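Penicillin-binding protein activator LpoB (Escherichia coli, PDB 4Q6Z) probably regulates peptidoglycan synthesis as an outer-membrane lipoprotein needed for the function of penicillin-binding protein 1B, its C-terminal domain being the part in this crystal. Local coordinates at residues 8-13 with 111-116; 12-15 with 19-22; 28-33 with 78-83; 90-95 with 118-123. All blocks are in the same frame, centred on the assembly; numbering follows the deposited sequence.

How the contacts relate
Contact 1 is the buried one: three apolar side chains join helix 3-15 to strand 111-119. Contact 2, about 12 Å away between centres, continues along the same helix to its C-terminal end, where apolar groups of the following loop pack in a partly buried setting. Contact 4 shares strand 111-119 with contact 1 but lies about 21 Å from it, at the far end, pairing a small apolar core with a weak polar bond from an exposed arginine. Contact 3 is the polar exception, with hydrogen bonds tying a loop to the break in strand 25-35. Contacts 1 and 3 reach the same sheet, on opposite sides of the chain's centre.

Contact 1: residues 8-13 with 111-116; sequences QPMVSK and PTLQMQ
Met10 of helix 3-15 lies across Leu113 and Met115, two residues of strand 111-119 whose CB atoms both point toward the helix, and its chain runs askew to each of theirs. The two strand side chains take different parts of it. Its terminal methyl meets the branched end of Leu113, with Met10 CE 3.2 Å from Leu113 CD2 and 3.4 Å from Leu113 CG; at 2.8 Å resolution nothing rests on how short these values are. The methyl of Met115 works nearer the helix, reaching the root of the Met10 side chain at 3.8 Å between Met115 CE and Met10 CB, and lying 3.9 Å from Met10 SD. The shapes explain this division. Met115 runs straight beyond CG (chi2 177°), which carries its methyl about half way along the 8.2 Å from its CA to the CA of Met10, whereas Met10 bends at chi3 (-104°), which turns its methyl onto Leu113. Met7, one turn earlier on the helix, touches both strand residues, and Trp127 of strand 124-132 borders Met115. All three side chains are buried and the contacts are purely apolar, which implies that helix and sheet are held here by shape and exclusion of water, without directional bonds.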
loop_
_atom_site.group_PDB
_atom_site.type_symbol
_atom_site.label_atom_id
_atom_site.label_comp_id
_atom_site.label_asym_id
_atom_site.label_seq_id
_atom_site.Cartn_x
_atom_site.Cartn_y
_atom_site.Cartn_z
ATOM N N GLN A 8 -10.798 -5.967 -2.302
ATOM C CA GLN A 8 -10.872 -7.413 -1.979
ATOM C C GLN A 8 -10.477 -8.327 -3.147
ATOM O O GLN A 8 -9.730 -9.286 -2.945
ATOM C CB GLN A 8 -12.278 -7.823 -1.488
ATOM C CG GLN A 8 -12.579 -7.473 -0.041
ATOM C CD GLN A 8 -11.755 -8.268 0.959
ATOM O OE1 GLN A 8 -11.020 -9.191 0.604
ATOM N NE2 GLN A 8 -11.865 -7.900 2.223
ATOM N N PRO A 9 -11.014 -8.061 -4.359
ATOM C CA PRO A 9 -10.574 -8.847 -5.524
ATOM C C PRO A 9 -9.094 -8.665 -5.825
ATOM O O PRO A 9 -8.447 -9.618 -6.223
ATOM C CB PRO A 9 -11.414 -8.303 -6.697
ATOM C CG PRO A 9 -12.299 -7.241 -6.153
ATOM C CD PRO A 9 -12.133 -7.147 -4.668
ATOM N N MET A 10 -8.584 -7.451 -5.644
ATOM C CA MET A 10 -7.179 -7.144 -5.934
ATOM C C MET A 10 -6.209 -7.771 -4.942
ATOM O O MET A 10 -5.202 -8.342 -5.346
ATOM C CB MET A 10 -6.943 -5.634 -5.973
ATOM C CG MET A 10 -7.373 -5.009 -7.283
ATOM S SD MET A 10 -6.708 -3.351 -7.504
ATOM C CE MET A 10 -8.244 -2.543 -7.116
ATOM N N VAL A 11 -6.495 -7.639 -3.654
ATOM C CA VAL A 11 -5.683 -8.267 -2.613
ATOM C C VAL A 11 -5.628 -9.772 -2.827
ATOM O O VAL A 11 -4.563 -10.377 -2.811
ATOM C CB VAL A 11 -6.252 -7.982 -1.223
ATOM C CG1 VAL A 11 -5.642 -8.902 -0.179
ATOM C CG2 VAL A 11 -6.008 -6.522 -0.856
ATOM N N SER A 12 -6.785 -10.368 -3.047
ATOM C CA SER A 12 -6.866 -11.770 -3.407
ATOM C C SER A 12 -6.033 -12.082 -4.651
ATOM O O SER A 12 -5.275 -13.036 -4.671
ATOM C CB SER A 12 -8.328 -12.168 -3.636
ATOM O OG SER A 12 -8.439 -13.547 -3.935
ATOM N N LYS A 13 -6.183 -11.278 -5.693
ATOM C CA LYS A 13 -5.422 -11.448 -6.943
ATOM C C LYS A 13 -3.945 -11.489 -6.625
ATOM O O LYS A 13 -3.223 -12.341 -7.117
ATOM C CB LYS A 13 -5.713 -10.263 -7.878
ATOM C CG LYS A 13 -5.708 -10.526 -9.370
ATOM C CD LYS A 13 -6.351 -9.328 -10.068
ATOM C CE LYS A 13 -5.698 -8.994 -11.391
ATOM N NZ LYS A 13 -6.135 -9.923 -12.460
ATOM N N PRO A 111 -12.777 6.338 -10.793
ATOM C CA PRO A 111 -11.334 6.254 -10.837
ATOM C C PRO A 111 -10.884 4.835 -10.944
ATOM O O PRO A 111 -11.628 3.915 -10.616
ATOM C CB PRO A 111 -10.920 6.789 -9.471
ATOM C CG PRO A 111 -12.105 6.616 -8.588
ATOM C CD PRO A 111 -13.264 6.154 -9.425
ATOM N N THR A 112 -9.641 4.658 -11.344
ATOM C CA THR A 112 -9.020 3.341 -11.255
ATOM C C THR A 112 -8.056 3.255 -10.062
ATOM O O THR A 112 -7.202 4.127 -9.855
ATOM C CB THR A 112 -8.369 2.943 -12.591
ATOM O OG1 THR A 112 -7.530 4.004 -13.050
ATOM C CG2 THR A 112 -9.474 2.638 -13.643
ATOM N N LEU A 113 -8.218 2.200 -9.271
ATOM C CA LEU A 113 -7.261 1.862 -8.212
ATOM C C LEU A 113 -6.100 1.016 -8.736
ATOM O O LEU A 113 -6.299 -0.024 -9.342
ATOM C CB LEU A 113 -7.991 1.103 -7.135
ATOM C CG LEU A 113 -7.196 0.509 -5.981
ATOM C CD1 LEU A 113 -6.336 1.551 -5.276
ATOM C CD2 LEU A 113 -8.187 -0.103 -5.009
ATOM N N GLN A 114 -4.890 1.478 -8.507
ATOM C CA GLN A 114 -3.712 0.804 -8.999
ATOM C C GLN A 114 -2.835 0.420 -7.795
ATOM O O GLN A 114 -2.471 1.279 -6.994
ATOM C CB GLN A 114 -2.974 1.755 -9.951
ATOM C CG GLN A 114 -2.433 1.097 -11.216
ATOM C CD GLN A 114 -1.100 0.388 -10.980
ATOM O OE1 GLN A 114 -0.934 -0.828 -11.216
ATOM N NE2 GLN A 114 -0.133 1.162 -10.516
ATOM N N MET A 115 -2.492 -0.855 -7.663
ATOM C CA MET A 115 -1.567 -1.271 -6.605
ATOM C C MET A 115 -0.293 -1.812 -7.197
ATOM O O MET A 115 -0.339 -2.481 -8.221
ATOM C CB MET A 115 -2.182 -2.353 -5.754
ATOM C CG MET A 115 -3.318 -1.896 -4.870
ATOM S SD MET A 115 -3.974 -3.343 -3.991
ATOM C CE MET A 115 -5.672 -2.796 -3.774
ATOM N N GLN A 116 0.833 -1.538 -6.538
ATOM C CA GLN A 116 2.090 -2.227 -6.833
ATOM C C GLN A 116 2.754 -2.749 -5.593
ATOM O O GLN A 116 2.996 -2.020 -4.645
ATOM C CB GLN A 116 3.089 -1.305 -7.487
ATOM C CG GLN A 116 2.626 -0.698 -8.780
ATOM C CD GLN A 116 2.947 0.769 -8.777
ATOM O OE1 GLN A 116 3.980 1.183 -9.302
ATOM N NE2 GLN A 116 2.083 1.568 -8.140
#

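Contact 2: residues 12-15 with 19-22; sequences SKML and GVTA
Val20 points its side chain at the last turn of helix 3-15, where CB and both methyls of Val20 face Met14 O from one side, CG2 nearest at 3.2 Å and CG1 at 3.5 Å; at this resolution the values say nothing about tightness. With CG1 anti to the backbone N (chi1 180°), CG2 is left beside that N, and it is also the branch that approaches the side chain of Met14, at 4.3 Å from Met14 CG. A second apolar touch lies further along, Leu15 CD2 to Ala22 CB at 4.0 Å; the CB of Leu15 points away from the loop, and it is the end of the side chain that comes back to it. Here the chain turns off the end of helix 3-15 and folds back beside its last turn on the way to strand 25-35, which brings the CA atoms of Leu15 and Val20 to 6.2 Å. The positive phi of Gly19 (99°) helps turn the chain. Behind this first layer, Phe58 touches Met14, Leu15 and Val20, while Trp127 and Leu117 of the sheet meet Met14 and Val20. Further out, the hydroxyl of Tyr98 accepts a hydrogen bond from Thr21 N.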
loop_
_atom_site.group_PDB
_atom_site.type_symbol
_atom_site.label_atom_id
_atom_site.label_comp_id
_atom_site.label_asym_id
_atom_site.label_seq_id
_atom_site.Cartn_x
_atom_site.Cartn_y
_atom_site.Cartn_z
ATOM N N SER A 12 -6.785 -10.368 -3.047
ATOM C CA SER A 12 -6.866 -11.770 -3.407
ATOM C C SER A 12 -6.033 -12.082 -4.651
ATOM O O SER A 12 -5.275 -13.036 -4.671
ATOM C CB SER A 12 -8.328 -12.168 -3.636
ATOM O OG SER A 12 -8.439 -13.547 -3.935
ATOM N N LYS A 13 -6.183 -11.278 -5.693
ATOM C CA LYS A 13 -5.422 -11.448 -6.943
ATOM C C LYS A 13 -3.945 -11.489 -6.625
ATOM O O LYS A 13 -3.223 -12.341 -7.117
ATOM C CB LYS A 13 -5.713 -10.263 -7.878
ATOM C CG LYS A 13 -5.708 -10.526 -9.370
ATOM C CD LYS A 13 -6.351 -9.328 -10.068
ATOM C CE LYS A 13 -5.698 -8.994 -11.391
ATOM N NZ LYS A 13 -6.135 -9.923 -12.460
ATOM N N MET A 14 -3.528 -10.554 -5.772
ATOM C CA MET A 14 -2.136 -10.365 -5.357
ATOM C C MET A 14 -1.612 -11.586 -4.598
ATOM O O MET A 14 -0.506 -12.068 -4.837
ATOM C CB MET A 14 -2.041 -9.115 -4.474
ATOM C CG MET A 14 -0.627 -8.724 -4.046
ATOM S SD MET A 14 -0.535 -7.243 -3.021
ATOM C CE MET A 14 -1.270 -7.843 -1.509
ATOM N N LEU A 15 -2.421 -12.059 -3.663
ATOM C CA LEU A 15 -2.154 -13.312 -2.944
ATOM C C LEU A 15 -1.917 -14.507 -3.872
ATOM O O LEU A 15 -1.066 -15.346 -3.599
ATOM C CB LEU A 15 -3.322 -13.636 -2.001
ATOM C CG LEU A 15 -3.260 -13.212 -0.545
ATOM C CD1 LEU A 15 -4.439 -13.802 0.194
ATOM C CD2 LEU A 15 -1.971 -13.653 0.114
ATOM N N GLY A 19 5.214 -15.108 -7.252
ATOM C CA GLY A 19 6.211 -14.250 -6.578
ATOM C C GLY A 19 5.769 -13.597 -5.266
ATOM O O GLY A 19 6.611 -13.051 -4.526
ATOM N N VAL A 20 4.480 -13.668 -4.948
ATOM C CA VAL A 20 3.981 -13.112 -3.683
ATOM C C VAL A 20 3.892 -14.163 -2.580
ATOM O O VAL A 20 3.078 -15.060 -2.649
ATOM C CB VAL A 20 2.595 -12.465 -3.856
ATOM C CG1 VAL A 20 2.112 -11.912 -2.524
ATOM C CG2 VAL A 20 2.650 -11.349 -4.880
ATOM N N THR A 21 4.715 -14.036 -1.548
ATOM C CA THR A 21 4.690 -15.011 -0.472
ATOM C C THR A 21 3.769 -14.501 0.618
ATOM O O THR A 21 3.905 -13.365 1.065
ATOM C CB THR A 21 6.082 -15.301 0.136
ATOM O OG1 THR A 21 6.469 -14.227 0.983
ATOM C CG2 THR A 21 7.142 -15.460 -0.925
ATOM N N ALA A 22 2.845 -15.346 1.054
ATOM C CA ALA A 22 1.881 -14.960 2.074
ATOM C C ALA A 22 2.524 -14.967 3.454
ATOM O O ALA A 22 3.596 -15.534 3.671
ATOM C CB ALA A 22 0.682 -15.892 2.050
#

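Contact 3: residues 28-33 with 78-83; sequences VDSVNN and QDSLGT
A polar, partly buried contact ties Asp29 and Ser30, at the irregular middle of strand 25-35, to Ser80 and Leu81 in the loop between helices 63-73 and 84-93. The main bond runs from Leu81 N to Asp29 OD1 at 3.0 Å, bent to 143° at the hydrogen. It meets the carboxylate on its syn side but 32° out of its plane. Asp29 carries CG anti to its own N (chi1 -180°), which brings the carboxylate to the loop although its CB does not point there. The same oxygen also receives a weak bond from Ser30 N, 2.7 Å from Asp29 OD1, so one buried acceptor serves both segments. Alongside, the hydroxyls Ser30 OG and Ser80 OG are hydrogen-bonded at 2.6 Å. The peptide between Ser80 and Leu81 is modelled as cis. Beside the polar bonds, Leu81 CD2 packs 4.0 Å from Asp29 CB, and the leucine continues to Val99 and Leu66. Asp29 also bonds through its backbone to Leu100 of the parallel neighbour strand. The interhelical loop is thus fastened to a broken strand, between strands 59-60 and 98-106, in the mixed five-stranded sheet of the LpoB domain (TolB_N clan).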
loop_
_atom_site.group_PDB
_atom_site.type_symbol
_atom_site.label_atom_id
_atom_site.label_comp_id
_atom_site.label_asym_id
_atom_site.label_seq_id
_atom_site.Cartn_x
_atom_site.Cartn_y
_atom_site.Cartn_z
ATOM N N VAL A 28 2.582 -0.866 4.384
ATOM C CA VAL A 28 1.454 -0.448 3.528
ATOM C C VAL A 28 1.455 1.076 3.376
ATOM O O VAL A 28 1.092 1.780 4.307
ATOM C CB VAL A 28 0.091 -0.864 4.101
ATOM C CG1 VAL A 28 -1.029 -0.371 3.203
ATOM C CG2 VAL A 28 0.000 -2.369 4.311
ATOM N N ASP A 29 1.824 1.563 2.191
ATOM C CA ASP A 29 1.876 2.993 1.888
ATOM C C ASP A 29 0.476 3.599 1.747
ATOM O O ASP A 29 -0.473 2.913 1.360
ATOM C CB ASP A 29 2.658 3.206 0.601
ATOM C CG ASP A 29 2.765 4.671 0.211
ATOM O OD1 ASP A 29 2.792 5.538 1.106
ATOM O OD2 ASP A 29 2.803 4.963 -0.999
ATOM N N SER A 30 0.354 4.885 2.076
ATOM C CA SER A 30 -0.923 5.605 1.956
ATOM C C SER A 30 -1.332 5.566 0.520
ATOM O O SER A 30 -0.477 5.701 -0.348
ATOM C CB SER A 30 -0.798 7.082 2.351
ATOM O OG SER A 30 0.026 7.304 3.485
ATOM N N VAL A 31 -2.626 5.410 0.274
ATOM C CA VAL A 31 -3.171 5.490 -1.074
ATOM C C VAL A 31 -2.935 6.880 -1.637
ATOM O O VAL A 31 -3.452 7.854 -1.107
ATOM C CB VAL A 31 -4.688 5.197 -1.116
ATOM C CG1 VAL A 31 -5.276 5.592 -2.465
ATOM C CG2 VAL A 31 -4.956 3.722 -0.840
ATOM N N ASN A 32 -2.166 6.962 -2.717
ATOM C CA ASN A 32 -1.869 8.233 -3.356
ATOM C C ASN A 32 -3.012 8.679 -4.273
ATOM O O ASN A 32 -3.400 7.967 -5.216
ATOM C CB ASN A 32 -0.576 8.138 -4.154
ATOM C CG ASN A 32 -0.080 9.507 -4.609
ATOM O OD1 ASN A 32 -0.849 10.464 -4.692
ATOM N ND2 ASN A 32 1.211 9.612 -4.883
ATOM N N ASN A 33 -3.556 9.859 -4.007
ATOM C CA ASN A 33 -4.548 10.428 -4.920
ATOM C C ASN A 33 -3.868 11.106 -6.102
ATOM O O ASN A 33 -3.343 12.205 -5.967
ATOM C CB ASN A 33 -5.461 11.414 -4.205
ATOM C CG ASN A 33 -6.509 12.007 -5.129
ATOM O OD1 ASN A 33 -6.699 11.553 -6.257
ATOM N ND2 ASN A 33 -7.197 13.025 -4.650
ATOM N N GLN A 78 4.658 12.825 9.006
ATOM C CA GLN A 78 3.438 12.489 8.241
ATOM C C GLN A 78 3.598 12.679 6.726
ATOM O O GLN A 78 2.612 12.812 6.008
ATOM C CB GLN A 78 2.209 13.275 8.749
ATOM C CG GLN A 78 0.887 12.542 8.491
ATOM C CD GLN A 78 -0.207 13.449 7.945
ATOM O OE1 GLN A 78 -0.124 13.937 6.818
ATOM N NE2 GLN A 78 -1.240 13.671 8.739
ATOM N N ASP A 79 4.837 12.656 6.243
ATOM C CA ASP A 79 5.135 12.796 4.816
ATOM C C ASP A 79 5.156 11.432 4.101
ATOM O O ASP A 79 6.025 11.172 3.265
ATOM C CB ASP A 79 6.502 13.491 4.637
ATOM C CG ASP A 79 6.596 14.330 3.359
ATOM O OD1 ASP A 79 5.660 14.293 2.530
ATOM O OD2 ASP A 79 7.630 15.025 3.188
ATOM N N SER A 80 4.206 10.558 4.424
ATOM C CA SER A 80 4.322 9.140 4.057
ATOM C C SER A 80 3.921 8.901 2.593
ATOM O O SER A 80 3.098 9.631 2.067
ATOM C CB SER A 80 3.474 8.270 4.983
ATOM O OG SER A 80 2.098 8.406 4.705
ATOM N N LEU A 81 4.469 7.876 1.935
ATOM C CA LEU A 81 5.886 7.454 2.072
ATOM C C LEU A 81 6.812 8.371 1.260
ATOM O O LEU A 81 6.359 9.070 0.356
ATOM C CB LEU A 81 6.056 5.973 1.644
ATOM C CG LEU A 81 6.579 4.955 2.666
ATOM C CD1 LEU A 81 5.986 5.087 4.066
ATOM C CD2 LEU A 81 6.288 3.564 2.134
ATOM N N GLY A 82 8.102 8.377 1.583
ATOM C CA GLY A 82 9.072 9.039 0.722
ATOM C C GLY A 82 9.137 8.411 -0.659
ATOM O O GLY A 82 8.252 7.650 -1.057
ATOM N N THR A 83 10.193 8.734 -1.396
ATOM C CA THR A 83 10.566 8.001 -2.621
ATOM C C THR A 83 10.503 6.458 -2.444
ATOM O O THR A 83 10.145 5.924 -1.378
ATOM C CB THR A 83 11.982 8.450 -3.070
ATOM O OG1 THR A 83 12.178 9.792 -2.639
ATOM C CG2 THR A 83 12.207 8.392 -4.614
#

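Contact 4: residues 90-95 with 118-123; sequences IARNVG and MLVQTG
Ala91 and Val120 bring the last turn of helix 84-93 to within 6.7 Å, CA to CA, of the tight turn joining strands 111-119 and 124-132. That turn is closed on one acceptor, Leu119 O, which takes hydrogen bonds from Gly123 N at 2.7 Å and from Thr122 N at 3.1 Å, and Gly123 ends it with a positive phi of 72°. Both methyls of Val120 meet Ala91 CB, CG2 the nearer at 3.4 Å, and CG1 in addition lies 3.7 Å from Arg92 CG. Ala91 and Val120 are buried, while Arg92 is exposed and runs past Val120 in the opposite direction, toward the turn's backbone. A bend at chi2 (-142°) carries the arginine's guanidinium that way. There NH2 gives a weak hydrogen bond to Gln121 O, 3.3 Å from Arg92 NH2 and only 128° at the hydrogen, with this carbonyl at the edge of the guanidinium near its plane. Val120 O is closer, 3.1 Å from Arg92 NH2, but stands obliquely and at too poor an angle to count as a bond. The polar part is thus one weak bond beside a small apolar core. Val99 of strand 98-106 touches both Ala91 and Val120 and extends that core into the sheet, the backbone of Val120 is hydrogen-bonded to that of His97, and helix 63-73 packs against Ile90 and Asn93 of helix 84-93 and against Val94 just after it.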
loop_
_atom_site.group_PDB
_atom_site.type_symbol
_atom_site.label_atom_id
_atom_site.label_comp_id
_atom_site.label_asym_id
_atom_site.label_seq_id
_atom_site.Cartn_x
_atom_site.Cartn_y
_atom_site.Cartn_z
ATOM N N ILE A 90 12.930 2.605 5.197
ATOM C CA ILE A 90 12.017 2.414 6.312
ATOM C C ILE A 90 11.698 0.928 6.432
ATOM O O ILE A 90 11.872 0.323 7.497
ATOM C CB ILE A 90 10.698 3.169 6.123
ATOM C CG1 ILE A 90 10.947 4.664 5.916
ATOM C CG2 ILE A 90 9.795 2.958 7.329
ATOM C CD1 ILE A 90 9.741 5.558 6.147
ATOM N N ALA A 91 11.267 0.339 5.324
ATOM C CA ALA A 91 10.961 -1.076 5.290
ATOM C C ALA A 91 12.072 -1.907 5.941
ATOM O O ALA A 91 11.799 -2.751 6.786
ATOM C CB ALA A 91 10.735 -1.533 3.867
ATOM N N ARG A 92 13.316 -1.636 5.559
ATOM C CA ARG A 92 14.491 -2.374 6.074
ATOM C C ARG A 92 14.739 -2.149 7.547
ATOM O O ARG A 92 15.193 -3.040 8.267
ATOM C CB ARG A 92 15.758 -1.958 5.323
ATOM C CG ARG A 92 15.723 -2.286 3.843
ATOM C CD ARG A 92 17.079 -2.735 3.348
ATOM N NE ARG A 92 16.991 -3.240 1.985
ATOM C CZ ARG A 92 17.321 -2.553 0.891
ATOM N NH1 ARG A 92 17.780 -1.306 0.973
ATOM N NH2 ARG A 92 17.193 -3.130 -0.299
ATOM N N ASN A 93 14.481 -0.928 7.972
ATOM C CA ASN A 93 14.576 -0.568 9.363
ATOM C C ASN A 93 13.574 -1.319 10.206
ATOM O O ASN A 93 13.929 -1.998 11.173
ATOM C CB ASN A 93 14.322 0.919 9.510
ATOM C CG ASN A 93 14.247 1.343 10.939
ATOM O OD1 ASN A 93 13.277 1.044 11.609
ATOM N ND2 ASN A 93 15.259 2.048 11.420
ATOM N N VAL A 94 12.308 -1.211 9.844
ATOM C CA VAL A 94 11.320 -2.034 10.507
ATOM C C VAL A 94 11.643 -3.342 9.849
ATOM O O VAL A 94 12.588 -3.406 9.072
ATOM C CB VAL A 94 9.884 -1.472 10.360
ATOM C CG1 VAL A 94 9.888 -0.021 10.807
ATOM C CG2 VAL A 94 9.345 -1.591 8.938
ATOM N N GLY A 95 10.953 -4.413 10.137
ATOM C CA GLY A 95 11.361 -5.627 9.432
ATOM C C GLY A 95 10.574 -6.018 8.186
ATOM O O GLY A 95 10.088 -7.141 8.141
ATOM N N MET A 118 6.037 -3.856 -4.140
ATOM C CA MET A 118 7.484 -3.831 -4.328
ATOM C C MET A 118 8.178 -4.757 -3.354
ATOM O O MET A 118 7.799 -4.832 -2.178
ATOM C CB MET A 118 8.034 -2.438 -4.134
ATOM C CG MET A 118 9.533 -2.398 -4.266
ATOM S SD MET A 118 10.136 -0.725 -4.152
ATOM C CE MET A 118 9.819 -0.344 -2.427
ATOM N N LEU A 119 9.204 -5.445 -3.846
ATOM C CA LEU A 119 10.031 -6.279 -2.986
ATOM C C LEU A 119 11.160 -5.456 -2.422
ATOM O O LEU A 119 12.036 -4.999 -3.153
ATOM C CB LEU A 119 10.580 -7.478 -3.749
ATOM C CG LEU A 119 11.515 -8.455 -3.049
ATOM C CD1 LEU A 119 10.958 -8.956 -1.741
ATOM C CD2 LEU A 119 11.759 -9.638 -3.969
ATOM N N VAL A 120 11.143 -5.292 -1.111
ATOM C CA VAL A 120 12.052 -4.382 -0.435
ATOM C C VAL A 120 13.504 -4.693 -0.766
ATOM O O VAL A 120 14.291 -3.800 -1.058
ATOM C CB VAL A 120 11.865 -4.470 1.085
ATOM C CG1 VAL A 120 12.965 -3.724 1.818
ATOM C CG2 VAL A 120 10.503 -3.906 1.458
ATOM N N GLN A 121 13.864 -5.963 -0.705
ATOM C CA GLN A 121 15.256 -6.349 -0.913
ATOM C C GLN A 121 15.841 -5.934 -2.257
ATOM O O GLN A 121 17.043 -5.712 -2.353
ATOM C CB GLN A 121 15.393 -7.855 -0.780
ATOM C CG GLN A 121 16.834 -8.327 -0.700
ATOM C CD GLN A 121 16.950 -9.739 -0.176
ATOM O OE1 GLN A 121 16.252 -10.143 0.760
ATOM N NE2 GLN A 121 17.815 -10.510 -0.799
ATOM N N THR A 122 15.014 -5.886 -3.293
ATOM C CA THR A 122 15.500 -5.558 -4.633
ATOM C C THR A 122 14.944 -4.270 -5.213
ATOM O O THR A 122 15.429 -3.771 -6.228
ATOM C CB THR A 122 15.222 -6.704 -5.611
ATOM O OG1 THR A 122 13.819 -6.866 -5.782
ATOM C CG2 THR A 122 15.788 -7.981 -5.074
ATOM N N GLY A 123 13.936 -3.718 -4.567
ATOM C CA GLY A 123 13.277 -2.512 -5.085
ATOM C C GLY A 123 12.439 -2.825 -6.299
ATOM O O GLY A 123 11.981 -1.955 -7.005
#